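Local structure of malarial CLPB2 atpase/hsp101 protein (Plasmodium falciparum, 4IRF) at residues A[11-16]-A[111-116]. The protein probably works as an ATP-driven ClpB-type chaperone that unfolds and translocates proteins in the parasitophorous vacuole, this piece being its N-terminal cargo-binding domain. Numbering follows the deposited sequence.
Sequences KYLNRT and KVDVEH
Tyr12 lays one face of its ring over the branched side chain of Val112, whose CB sits 4.0 Å from the centroid of the Tyr12 ring in a CH-pi contact. CG1 of Val112, anti to its own backbone N (chi1 -176°), lies nearest CE2, and CG2 turns to the bent aliphatic chain of Lys11 while staying close to the ring. A beta-branched residue suits this place because its two methyls spread along the ring and one also meets the lysine. The tyrosine hydroxyl is hydrogen-bonded to Glu101 of helix 91-106.

The backbones form a single beta bridge, Tyr12 with Val112: Val112 N donates to Lys11 O at 2.8 Å and Leu13 N to Val112 O at 3.3 Å. Thr16 OG1 adds a second donor to Val112 O at 2.8 Å, arriving from the opposite face of the carbonyl plane; threonine suits the first helical turn here, since its hydroxyl can point back at a carbonyl before the other helix. In this mostly helical Clp N-terminal domain, the bridge joins the lead-in to helix 14-29 to the lead-in to helix 114-121, 100 residues on.

Beyond it, Arg15 grips Asp113 side-on in a salt bridge, NE to OD1 at 2.8 Å and NH2 to the syn lone pair of OD2 at 2.7 Å, with guanidinium and carboxylate only 22° from coplanar. Arginine suits because NE and NH2 can serve both carboxylate oxygens together. OD1 of Asp113 also accepts from Val114 N, and OD2 has a salt bridge to Lys148 of helix 138-151, partners likely to keep the buried aspartate ionised. The fork of Leu13 gives each neighbour a methyl: CD1 lies 3.4 Å from CG of Asp113, and CD2 packs on the aliphatic start of Lys111, whose NZ is hydrogen-bonded to Gly10 O.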
loop_
_atom_site.group_PDB
_atom_site.type_symbol
_atom_site.label_atom_id
_atom_site.label_comp_id
_atom_site.label_asym_id
_atom_site.label_seq_id
_atom_site.Cartn_x
_atom_site.Cartn_y
_atom_site.Cartn_z
ATOM N N LYS A 11 -7.549 -2.997 -15.514
ATOM C CA LYS A 11 -8.212 -2.253 -14.432
ATOM C C LYS A 11 -7.232 -1.605 -13.407
ATOM O O LYS A 11 -7.564 -0.652 -12.774
ATOM C CB LYS A 11 -9.285 -3.098 -13.759
ATOM C CG LYS A 11 -9.365 -3.132 -12.288
ATOM C CD LYS A 11 -10.701 -2.611 -11.796
ATOM C CE LYS A 11 -11.727 -3.717 -11.628
ATOM N NZ LYS A 11 -12.958 -3.333 -10.862
ATOM N N TYR A 12 -6.048 -2.137 -13.289
ATOM C CA TYR A 12 -5.053 -1.560 -12.430
ATOM C C TYR A 12 -4.097 -0.807 -13.234
ATOM O O TYR A 12 -3.648 -1.328 -14.151
ATOM C CB TYR A 12 -4.293 -2.656 -11.738
ATOM C CG TYR A 12 -5.077 -3.209 -10.640
ATOM C CD1 TYR A 12 -6.179 -3.900 -10.871
ATOM C CD2 TYR A 12 -4.738 -2.945 -9.386
ATOM C CE1 TYR A 12 -6.919 -4.390 -9.861
ATOM C CE2 TYR A 12 -5.448 -3.391 -8.376
ATOM C CZ TYR A 12 -6.564 -4.134 -8.629
ATOM O OH TYR A 12 -7.223 -4.652 -7.619
ATOM N N LEU A 13 -3.738 0.390 -12.798
ATOM C CA LEU A 13 -2.677 1.098 -13.462
ATOM C C LEU A 13 -1.333 0.401 -13.317
ATOM O O LEU A 13 -1.101 -0.313 -12.414
ATOM C CB LEU A 13 -2.536 2.500 -12.957
ATOM C CG LEU A 13 -3.714 3.419 -13.130
ATOM C CD1 LEU A 13 -3.448 4.745 -12.501
ATOM C CD2 LEU A 13 -4.051 3.576 -14.567
ATOM N N ASN A 14 -0.454 0.690 -14.240
ATOM C CA ASN A 14 0.887 0.172 -14.173
ATOM C C ASN A 14 1.565 0.459 -12.873
ATOM O O ASN A 14 2.244 -0.337 -12.367
ATOM C CB ASN A 14 1.762 0.792 -15.189
ATOM C CG ASN A 14 2.099 -0.104 -16.306
ATOM O OD1 ASN A 14 3.053 -0.940 -16.263
ATOM N ND2 ASN A 14 1.411 0.111 -17.360
ATOM N N ARG A 15 1.476 1.694 -12.437
ATOM C CA ARG A 15 2.162 2.066 -11.213
ATOM C C ARG A 15 1.616 1.327 -10.022
ATOM O O ARG A 15 2.340 1.094 -9.062
ATOM C CB ARG A 15 2.147 3.588 -10.995
ATOM C CG ARG A 15 0.765 4.259 -10.995
ATOM C CD ARG A 15 0.950 5.752 -10.683
ATOM N NE ARG A 15 -0.274 6.556 -10.703
ATOM C CZ ARG A 15 -0.439 7.627 -11.484
ATOM N NH1 ARG A 15 0.544 8.003 -12.286
ATOM N NH2 ARG A 15 -1.568 8.328 -11.451
ATOM N N THR A 16 0.350 0.915 -10.095
ATOM C CA THR A 16 -0.254 0.186 -8.990
ATOM C C THR A 16 0.299 -1.240 -8.987
ATOM O O THR A 16 0.722 -1.766 -7.944
ATOM C CB THR A 16 -1.794 0.180 -9.141
ATOM O OG1 THR A 16 -2.269 1.536 -9.159
ATOM C CG2 THR A 16 -2.444 -0.569 -8.034
ATOM N N LYS A 111 -9.897 3.192 -13.327
ATOM C CA LYS A 111 -8.737 2.397 -12.920
ATOM C C LYS A 111 -8.410 2.516 -11.426
ATOM O O LYS A 111 -8.711 3.542 -10.782
ATOM C CB LYS A 111 -7.497 2.791 -13.714
ATOM C CG LYS A 111 -7.720 3.061 -15.185
ATOM C CD LYS A 111 -7.767 1.780 -15.995
ATOM C CE LYS A 111 -7.621 2.103 -17.484
ATOM N NZ LYS A 111 -7.652 0.848 -18.269
ATOM N N VAL A 112 -7.736 1.488 -10.900
ATOM C CA VAL A 112 -7.290 1.482 -9.525
ATOM C C VAL A 112 -5.901 2.134 -9.448
ATOM O O VAL A 112 -4.948 1.636 -10.020
ATOM C CB VAL A 112 -7.252 0.047 -8.944
ATOM C CG1 VAL A 112 -6.870 0.077 -7.478
ATOM C CG2 VAL A 112 -8.620 -0.627 -9.104
ATOM N N ASP A 113 -5.821 3.277 -8.775
ATOM C CA ASP A 113 -4.570 4.028 -8.648
ATOM C C ASP A 113 -3.998 3.862 -7.246
ATOM O O ASP A 113 -4.566 3.191 -6.382
ATOM C CB ASP A 113 -4.819 5.526 -8.965
ATOM C CG ASP A 113 -3.575 6.233 -9.494
ATOM O OD1 ASP A 113 -2.453 5.814 -9.164
ATOM O OD2 ASP A 113 -3.724 7.221 -10.245
ATOM N N VAL A 114 -2.862 4.498 -7.004
ATOM C CA VAL A 114 -2.189 4.393 -5.722
ATOM C C VAL A 114 -3.015 4.859 -4.532
ATOM O O VAL A 114 -2.934 4.263 -3.470
ATOM C CB VAL A 114 -0.824 5.133 -5.770
ATOM C CG1 VAL A 114 -0.060 4.925 -4.499
ATOM C CG2 VAL A 114 -0.009 4.604 -6.919
ATOM N N GLU A 115 -3.808 5.928 -4.696
ATOM C CA GLU A 115 -4.630 6.405 -3.584
ATOM C C GLU A 115 -5.671 5.366 -3.200
ATOM O O GLU A 115 -6.070 5.282 -2.037
ATOM C CB GLU A 115 -5.387 7.673 -3.982
ATOM C CG GLU A 115 -4.475 8.890 -4.234
ATOM C CD GLU A 115 -3.905 8.960 -5.647
ATOM O OE1 GLU A 115 -3.953 7.970 -6.419
ATOM O OE2 GLU A 115 -3.380 10.056 -5.994
ATOM N N HIS A 116 -6.159 4.623 -4.184
ATOM C CA HIS A 116 -7.191 3.611 -3.925
ATOM C C HIS A 116 -6.586 2.419 -3.189
ATOM O O HIS A 116 -7.190 1.886 -2.259
ATOM C CB HIS A 116 -7.845 3.195 -5.242
ATOM C CG HIS A 116 -8.403 4.373 -5.985
ATOM N ND1 HIS A 116 -7.948 4.746 -7.230
ATOM C CD2 HIS A 116 -9.320 5.300 -5.619
ATOM C CE1 HIS A 116 -8.594 5.839 -7.617
ATOM N NE2 HIS A 116 -9.429 6.192 -6.659
#